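PDB 5VTL: Tb427.07.360- putative uncharacterized metacyclic invariant surface protein from Trypanosoma brucei from Trypanosoma brucei, which is of unknown function but is thought to be an invariant surface protein of the metacyclic parasite, built as an extended bundle of helices. Local coordinates for residues C11-F22 and C132-V143; R68-A79 and A190-A201. One frame throughout, in Å; residues are numbered along the deposited sequence.

Contact 1: residues C11-F22 and C132-V143; sequences CLFSEALHGIPF and CSLPNRGVNSWV
C11 and C132 are joined by a disulfide, SG to SG 2.1 Å with chi3 102°, which pins the start of 132-143 to helix 4-58. One turn on, E15 holds the loop twice. Its main-chain O accepts from N136 N at 2.9 Å, an almost straight bond (174°) that reaches the oxygen from above the carbonyl plane. Its carboxylate takes L134 N on OE2 at 3.1 Å, again from above the group's plane; the side chain runs extended beyond CG, which carries the acid along the loop backbone.

Farther along the helix, G19 lies against the peptide of N136, giving a CA-H...O contact of 3.3 Å between G19 CA and N136 O. V139 packs inward: CG2 meets A16 CB and, at 3.9 Å, I20 CD1, the I20 and V139 side chains crossing nearly at right angles. At the far end the R137 guanidinium lies flat over one face of the F22 ring, planes 19° apart and centres 4.1 Å apart.

A second shell sets these groups. N136 OD1 accepts from G138 N in an Asx turn, N140 caps helix 141-154 through V143 N, and one water links L12 O to N136 ND2. S14 OG, bonded to D109 of helix 105-116, also shares a water with C132 O. L134 O, also an acceptor, stands 3.3 Å from E15 OE2, which may raise the carboxylate's proton affinity despite the bond from L134 N.

Contact 2: residues R68-A79 and A190-A201; sequences RARAALKEAESA and AARAAESNARKA
A72 and A194 sit at the middle of an antiparallel alanine-lined helix pair within the extended helical bundle: the local axes of 68-79 and 190-201 come within 8.1 Å and their directions differ by 166°. So close an approach is possible because methyl groups fill the interface. CA atoms of A69 and A198 are only 4.4 Å apart, and those of A76 and A191 equally so.

On this tight side the methyls rest on backbone as much as on each other. A194 CB lies 3.3 Å from A72 O and also touches A76 CB, while A72 CB meets A198 CB at 3.7 Å and packs on A194 O. A79 CB covers A190 and A191 at one end; A201 CB reaches A69 at the other. Helix 4-58 adds a third wall, with C45 against A76 and A48 against A198.

The solvent side is polar and more sparsely joined. The R68 chain is extended from CG to NE, CG anti to the backbone N, and its aliphatic part runs over A201 CB before the guanidinium spans to N197, whose main-chain O lies beneath one guanidinium face. E75 and N197 meet through a water held by OE2 and ND2. The direct polar link is R68 NH2 to N197 OD1 at 3.0 Å, bent to 143° at the hydrogen, with guanidinium and amide planes 46° apart.

How the contacts relate
From the N terminus, helix 4-58 supplies 11-22 and helix 63-102 then supplies 68-79. The chain next passes through helices 105-116 and 123-130 before 132-143 returns to 11-22, closing contact 1 over 109 intervening residues. Helix 141-154 leads into helix 157-209, whose 190-201 portion closes contact 2 on 68-79 after a span of 110. The segments alternate along the sequence, so the two closures cross rather than nest. They lie on opposite sides of the chain's centre, with contact centres 40 Å apart and nearest atoms about 23 Å apart. Contact 1 ties the loop before helix 141-154, and that helix's first turn, to the first helix; contact 2 joins two long bundle helices.

Contact 1: residues C11-F22 and C132-V143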
# COMPACT_ATOMS: atom_id res chain seq x y z
N CYS A 11 22.73 -0.37 8.94
CA CYS A 11 22.41 0.79 8.13
C CYS A 11 21.14 0.56 7.29
O CYS A 11 20.25 1.40 7.23
CB CYS A 11 23.59 1.17 7.24
SG CYS A 11 23.21 2.65 6.28
N LEU A 12 21.04 -0.61 6.66
CA LEU A 12 19.83 -0.96 5.93
C LEU A 12 18.59 -0.85 6.81
O LEU A 12 17.55 -0.32 6.39
CB LEU A 12 19.95 -2.36 5.35
CG LEU A 12 18.92 -2.79 4.31
CD1 LEU A 12 19.53 -3.86 3.38
CD2 LEU A 12 17.66 -3.35 4.97
N PHE A 13 18.71 -1.31 8.05
CA PHE A 13 17.59 -1.29 8.99
C PHE A 13 17.22 0.17 9.38
O PHE A 13 16.06 0.57 9.36
CB PHE A 13 17.98 -2.11 10.22
CG PHE A 13 16.86 -2.34 11.19
CD1 PHE A 13 15.54 -2.41 10.76
CD2 PHE A 13 17.12 -2.45 12.55
CE1 PHE A 13 14.52 -2.62 11.66
CE2 PHE A 13 16.09 -2.66 13.46
CZ PHE A 13 14.79 -2.74 13.01
N SER A 14 18.23 0.98 9.70
CA SER A 14 17.99 2.37 10.04
C SER A 14 17.34 3.15 8.90
O SER A 14 16.35 3.89 9.10
CB SER A 14 19.30 3.04 10.43
OG SER A 14 19.08 4.42 10.71
N GLU A 15 17.87 3.00 7.69
CA GLU A 15 17.33 3.75 6.56
C GLU A 15 15.92 3.25 6.21
O GLU A 15 15.07 4.01 5.78
CB GLU A 15 18.29 3.68 5.37
CG GLU A 15 19.60 4.42 5.68
CD GLU A 15 20.61 4.44 4.56
OE1 GLU A 15 20.55 3.56 3.67
OE2 GLU A 15 21.48 5.36 4.57
N ALA A 16 15.67 1.96 6.42
CA ALA A 16 14.32 1.42 6.28
C ALA A 16 13.34 2.10 7.25
O ALA A 16 12.28 2.55 6.84
CB ALA A 16 14.35 -0.10 6.50
N LEU A 17 13.71 2.17 8.53
CA LEU A 17 12.83 2.72 9.54
C LEU A 17 12.61 4.21 9.28
O LEU A 17 11.50 4.69 9.43
CB LEU A 17 13.41 2.53 10.93
CG LEU A 17 13.51 1.09 11.42
CD1 LEU A 17 14.41 1.02 12.66
CD2 LEU A 17 12.12 0.54 11.68
N HIS A 18 13.66 4.93 8.90
CA HIS A 18 13.49 6.35 8.61
C HIS A 18 12.71 6.60 7.34
O HIS A 18 12.20 7.71 7.11
CB HIS A 18 14.83 7.05 8.52
CG HIS A 18 15.44 7.31 9.85
ND1 HIS A 18 16.48 6.57 10.35
CD2 HIS A 18 15.11 8.22 10.81
CE1 HIS A 18 16.79 7.02 11.56
NE2 HIS A 18 15.98 8.02 11.85
N GLY A 19 12.66 5.60 6.47
CA GLY A 19 11.90 5.71 5.25
C GLY A 19 10.41 5.51 5.42
O GLY A 19 9.64 5.93 4.56
N ILE A 20 10.00 4.90 6.52
CA ILE A 20 8.59 4.52 6.75
C ILE A 20 7.61 5.70 6.60
O ILE A 20 6.59 5.56 5.94
CB ILE A 20 8.40 3.85 8.14
CG1 ILE A 20 9.08 2.46 8.19
CG2 ILE A 20 6.91 3.73 8.52
CD1 ILE A 20 8.39 1.36 7.50
N PRO A 21 7.92 6.86 7.21
CA PRO A 21 6.99 7.99 7.05
C PRO A 21 6.78 8.35 5.60
O PRO A 21 5.67 8.69 5.21
CB PRO A 21 7.69 9.15 7.79
CG PRO A 21 8.69 8.53 8.67
CD PRO A 21 9.02 7.15 8.14
N PHE A 22 7.83 8.27 4.78
CA PHE A 22 7.70 8.60 3.37
C PHE A 22 6.88 7.54 2.64
O PHE A 22 6.01 7.86 1.83
CB PHE A 22 9.07 8.76 2.72
CG PHE A 22 9.90 9.85 3.33
CD1 PHE A 22 9.76 11.16 2.90
CD2 PHE A 22 10.82 9.57 4.31
CE1 PHE A 22 10.51 12.17 3.43
CE2 PHE A 22 11.58 10.58 4.86
CZ PHE A 22 11.42 11.89 4.41
N CYS A 132 25.39 6.84 6.84
CA CYS A 132 24.11 6.15 6.87
C CYS A 132 23.00 7.11 7.26
O CYS A 132 22.52 7.08 8.38
CB CYS A 132 24.17 4.97 7.86
SG CYS A 132 22.69 3.99 7.75
N SER A 133 22.60 7.98 6.34
CA SER A 133 21.67 9.05 6.69
C SER A 133 20.69 9.32 5.58
O SER A 133 20.14 10.42 5.50
CB SER A 133 22.45 10.31 6.98
OG SER A 133 23.24 10.66 5.85
N LEU A 134 20.48 8.32 4.73
CA LEU A 134 19.58 8.45 3.58
C LEU A 134 18.37 7.52 3.77
O LEU A 134 18.50 6.28 3.56
CB LEU A 134 20.33 8.10 2.31
CG LEU A 134 19.57 8.26 0.99
CD1 LEU A 134 19.02 9.68 0.81
CD2 LEU A 134 20.47 7.90 -0.18
N PRO A 135 17.21 8.10 4.15
CA PRO A 135 16.01 7.28 4.34
C PRO A 135 15.66 6.53 3.07
O PRO A 135 15.79 7.08 1.98
CB PRO A 135 14.91 8.30 4.70
CG PRO A 135 15.64 9.44 5.29
CD PRO A 135 16.93 9.51 4.50
N ASN A 136 15.24 5.28 3.23
CA ASN A 136 14.86 4.47 2.11
C ASN A 136 13.39 4.68 1.84
O ASN A 136 12.54 4.04 2.44
CB ASN A 136 15.16 3.00 2.42
CG ASN A 136 14.80 2.10 1.29
OD1 ASN A 136 14.32 2.55 0.26
ND2 ASN A 136 15.01 0.81 1.47
N ARG A 137 13.10 5.60 0.93
CA ARG A 137 11.73 5.92 0.60
C ARG A 137 11.05 4.74 -0.13
O ARG A 137 9.84 4.73 -0.30
CB ARG A 137 11.70 7.16 -0.28
CG ARG A 137 12.37 8.35 0.34
CD ARG A 137 12.01 9.63 -0.41
NE ARG A 137 12.42 10.79 0.38
CZ ARG A 137 11.98 12.02 0.19
NH1 ARG A 137 11.11 12.29 -0.78
NH2 ARG A 137 12.42 12.99 0.98
N GLY A 138 11.83 3.75 -0.54
CA GLY A 138 11.29 2.56 -1.18
C GLY A 138 10.97 1.45 -0.19
O GLY A 138 10.68 0.32 -0.58
N VAL A 139 11.01 1.75 1.10
CA VAL A 139 10.74 0.75 2.12
C VAL A 139 9.35 0.11 1.94
O VAL A 139 8.41 0.75 1.49
CB VAL A 139 10.88 1.38 3.54
CG1 VAL A 139 9.83 2.43 3.78
CG2 VAL A 139 10.84 0.31 4.63
N ASN A 140 9.25 -1.18 2.26
CA ASN A 140 8.00 -1.90 2.22
C ASN A 140 8.17 -3.12 3.10
O ASN A 140 9.22 -3.26 3.74
CB ASN A 140 7.60 -2.25 0.78
CG ASN A 140 8.67 -3.04 0.03
OD1 ASN A 140 9.49 -3.74 0.62
ND2 ASN A 140 8.65 -2.93 -1.28
N SER A 141 7.19 -4.01 3.14
CA SER A 141 7.32 -5.15 4.03
C SER A 141 8.50 -6.02 3.65
O SER A 141 9.14 -6.61 4.52
CB SER A 141 6.05 -6.01 4.06
OG SER A 141 4.92 -5.30 4.50
N TRP A 142 8.79 -6.10 2.35
CA TRP A 142 9.90 -6.96 1.88
C TRP A 142 11.23 -6.43 2.44
O TRP A 142 12.03 -7.19 2.97
CB TRP A 142 9.92 -7.08 0.34
CG TRP A 142 11.06 -7.94 -0.18
CD1 TRP A 142 11.04 -9.31 -0.40
CD2 TRP A 142 12.37 -7.50 -0.56
NE1 TRP A 142 12.26 -9.72 -0.88
CE2 TRP A 142 13.09 -8.63 -0.99
CE3 TRP A 142 13.01 -6.25 -0.57
CZ2 TRP A 142 14.41 -8.56 -1.40
CZ3 TRP A 142 14.31 -6.19 -0.99
CH2 TRP A 142 15.00 -7.34 -1.40
N VAL A 143 11.44 -5.12 2.34
CA VAL A 143 12.64 -4.50 2.90
C VAL A 143 12.73 -4.72 4.42
O VAL A 143 13.81 -4.99 4.94
CB VAL A 143 12.67 -2.98 2.60
CG1 VAL A 143 13.84 -2.28 3.33
CG2 VAL A 143 12.74 -2.74 1.09
O HOH W 1 16.89 0.24 3.62
O HOH W 2 19.79 6.47 8.95

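Contact 2: residues R68-A79 and A190-A201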
# COMPACT_ATOMS: atom_id res chain seq x y z
N ARG A 68 -29.13 -5.27 -17.28
CA ARG A 68 -27.70 -5.48 -17.19
C ARG A 68 -27.00 -4.22 -16.66
O ARG A 68 -26.07 -4.30 -15.85
CB ARG A 68 -27.16 -5.84 -18.58
CG ARG A 68 -25.66 -6.11 -18.59
CD ARG A 68 -25.17 -6.54 -19.97
NE ARG A 68 -23.73 -6.79 -19.98
CZ ARG A 68 -22.96 -6.82 -21.06
NH1 ARG A 68 -23.46 -6.56 -22.27
NH2 ARG A 68 -21.66 -7.06 -20.94
N ALA A 69 -27.44 -3.05 -17.14
CA ALA A 69 -26.90 -1.78 -16.66
C ALA A 69 -27.14 -1.59 -15.15
O ALA A 69 -26.25 -1.16 -14.40
CB ALA A 69 -27.52 -0.63 -17.42
N ARG A 70 -28.35 -1.90 -14.71
CA ARG A 70 -28.69 -1.75 -13.30
C ARG A 70 -27.90 -2.68 -12.40
O ARG A 70 -27.53 -2.31 -11.29
CB ARG A 70 -30.19 -1.98 -13.10
CG ARG A 70 -31.03 -0.83 -13.63
CD ARG A 70 -32.53 -0.97 -13.38
NE ARG A 70 -33.19 0.28 -13.77
CZ ARG A 70 -34.43 0.40 -14.23
NH1 ARG A 70 -35.20 -0.67 -14.37
NH2 ARG A 70 -34.90 1.59 -14.56
N ALA A 71 -27.67 -3.89 -12.88
CA ALA A 71 -26.93 -4.89 -12.12
C ALA A 71 -25.48 -4.47 -12.00
O ALA A 71 -24.86 -4.63 -10.95
CB ALA A 71 -27.04 -6.26 -12.81
N ALA A 72 -24.94 -3.93 -13.10
CA ALA A 72 -23.58 -3.42 -13.14
C ALA A 72 -23.43 -2.24 -12.18
O ALA A 72 -22.47 -2.19 -11.44
CB ALA A 72 -23.22 -3.01 -14.54
N LEU A 73 -24.41 -1.33 -12.17
CA LEU A 73 -24.39 -0.20 -11.21
C LEU A 73 -24.35 -0.70 -9.78
O LEU A 73 -23.58 -0.22 -8.95
CB LEU A 73 -25.60 0.73 -11.39
CG LEU A 73 -25.80 1.85 -10.34
CD1 LEU A 73 -24.60 2.78 -10.24
CD2 LEU A 73 -27.00 2.68 -10.69
N LYS A 74 -25.19 -1.69 -9.48
CA LYS A 74 -25.20 -2.26 -8.15
C LYS A 74 -23.80 -2.80 -7.81
O LYS A 74 -23.30 -2.58 -6.69
CB LYS A 74 -26.29 -3.34 -8.02
CG LYS A 74 -26.39 -3.94 -6.61
CD LYS A 74 -27.57 -4.92 -6.45
CE LYS A 74 -27.26 -6.19 -7.18
NZ LYS A 74 -26.04 -6.93 -6.68
N GLU A 75 -23.14 -3.48 -8.75
CA GLU A 75 -21.80 -3.98 -8.51
C GLU A 75 -20.77 -2.88 -8.29
O GLU A 75 -19.87 -3.00 -7.46
CB GLU A 75 -21.34 -4.86 -9.67
CG GLU A 75 -21.74 -6.30 -9.48
CD GLU A 75 -21.28 -7.19 -10.60
OE1 GLU A 75 -21.12 -8.40 -10.37
OE2 GLU A 75 -21.09 -6.67 -11.71
N ALA A 76 -20.86 -1.82 -9.08
CA ALA A 76 -19.96 -0.67 -8.95
C ALA A 76 -20.18 0.05 -7.61
O ALA A 76 -19.24 0.51 -6.97
CB ALA A 76 -20.18 0.28 -10.10
N GLU A 77 -21.44 0.14 -7.18
CA GLU A 77 -21.74 0.76 -5.89
C GLU A 77 -21.10 -0.05 -4.77
O GLU A 77 -20.45 0.52 -3.89
CB GLU A 77 -23.25 0.89 -5.69
CG GLU A 77 -23.86 1.96 -6.59
CD GLU A 77 -25.37 2.08 -6.47
OE1 GLU A 77 -25.87 3.23 -6.47
OE2 GLU A 77 -26.05 1.04 -6.38
N SER A 78 -21.20 -1.38 -4.82
CA SER A 78 -20.56 -2.21 -3.82
C SER A 78 -19.04 -2.07 -3.84
O SER A 78 -18.41 -1.99 -2.77
CB SER A 78 -20.96 -3.67 -3.96
OG SER A 78 -22.37 -3.81 -3.87
N ALA A 79 -18.45 -2.02 -5.03
CA ALA A 79 -17.00 -1.88 -5.18
C ALA A 79 -16.51 -0.53 -4.68
O ALA A 79 -15.48 -0.44 -4.00
CB ALA A 79 -16.58 -2.09 -6.65
N ALA A 190 -12.59 -3.65 -9.79
CA ALA A 190 -13.95 -4.18 -9.81
C ALA A 190 -14.97 -3.14 -10.24
O ALA A 190 -15.86 -3.43 -11.02
CB ALA A 190 -14.32 -4.73 -8.41
N ALA A 191 -14.84 -1.91 -9.74
CA ALA A 191 -15.74 -0.82 -10.11
C ALA A 191 -15.64 -0.54 -11.61
O ALA A 191 -16.65 -0.34 -12.28
CB ALA A 191 -15.42 0.44 -9.31
N ARG A 192 -14.41 -0.52 -12.12
CA ARG A 192 -14.20 -0.21 -13.53
C ARG A 192 -14.70 -1.38 -14.38
O ARG A 192 -15.19 -1.18 -15.49
CB ARG A 192 -12.72 0.09 -13.80
CG ARG A 192 -12.25 1.45 -13.28
CD ARG A 192 -12.82 2.54 -14.15
NE ARG A 192 -12.36 3.89 -13.81
CZ ARG A 192 -12.93 5.00 -14.30
NH1 ARG A 192 -13.97 4.92 -15.14
NH2 ARG A 192 -12.45 6.18 -13.96
N ALA A 193 -14.61 -2.61 -13.87
CA ALA A 193 -15.13 -3.76 -14.62
C ALA A 193 -16.65 -3.70 -14.72
O ALA A 193 -17.22 -4.02 -15.78
CB ALA A 193 -14.69 -5.08 -14.00
N ALA A 194 -17.30 -3.27 -13.64
CA ALA A 194 -18.74 -3.02 -13.69
C ALA A 194 -19.10 -1.93 -14.69
O ALA A 194 -20.07 -2.04 -15.41
CB ALA A 194 -19.27 -2.65 -12.30
N GLU A 195 -18.34 -0.84 -14.69
CA GLU A 195 -18.64 0.24 -15.61
C GLU A 195 -18.48 -0.21 -17.07
O GLU A 195 -19.22 0.22 -17.95
CB GLU A 195 -17.75 1.44 -15.32
CG GLU A 195 -17.95 2.57 -16.34
CD GLU A 195 -16.88 3.64 -16.25
OE1 GLU A 195 -15.73 3.28 -15.91
OE2 GLU A 195 -17.20 4.82 -16.55
N SER A 196 -17.52 -1.09 -17.34
CA SER A 196 -17.37 -1.60 -18.69
C SER A 196 -18.64 -2.38 -19.13
O SER A 196 -19.13 -2.21 -20.24
CB SER A 196 -16.12 -2.45 -18.79
OG SER A 196 -16.01 -3.03 -20.08
N ASN A 197 -19.18 -3.21 -18.24
CA ASN A 197 -20.43 -3.91 -18.56
C ASN A 197 -21.60 -2.96 -18.70
O ASN A 197 -22.44 -3.12 -19.57
CB ASN A 197 -20.74 -4.96 -17.49
CG ASN A 197 -19.91 -6.19 -17.64
OD1 ASN A 197 -19.66 -6.65 -18.77
ND2 ASN A 197 -19.46 -6.75 -16.52
N ALA A 198 -21.66 -1.96 -17.82
CA ALA A 198 -22.75 -1.00 -17.87
C ALA A 198 -22.71 -0.26 -19.20
O ALA A 198 -23.73 -0.09 -19.85
CB ALA A 198 -22.70 0.00 -16.69
N ARG A 199 -21.53 0.16 -19.61
CA ARG A 199 -21.40 0.93 -20.84
C ARG A 199 -21.75 0.09 -22.07
O ARG A 199 -22.41 0.57 -23.00
CB ARG A 199 -19.98 1.47 -20.96
CG ARG A 199 -19.84 2.54 -22.02
CD ARG A 199 -18.41 3.03 -22.11
NE ARG A 199 -17.50 2.00 -22.61
CZ ARG A 199 -16.49 1.47 -21.93
NH1 ARG A 199 -16.21 1.86 -20.68
NH2 ARG A 199 -15.75 0.52 -22.51
N LYS A 200 -21.33 -1.15 -22.06
CA LYS A 200 -21.66 -2.05 -23.16
C LYS A 200 -23.16 -2.29 -23.26
O LYS A 200 -23.70 -2.42 -24.36
CB LYS A 200 -20.92 -3.37 -23.00
CG LYS A 200 -19.44 -3.28 -23.22
CD LYS A 200 -18.77 -4.63 -22.94
CE LYS A 200 -17.22 -4.55 -22.90
NZ LYS A 200 -16.65 -4.26 -24.23
N ALA A 201 -23.84 -2.37 -22.11
CA ALA A 201 -25.30 -2.46 -22.08
C ALA A 201 -25.97 -1.23 -22.68
O ALA A 201 -26.89 -1.35 -23.51
CB ALA A 201 -25.79 -2.66 -20.66
O HOH W 3 -18.97 -6.31 -13.61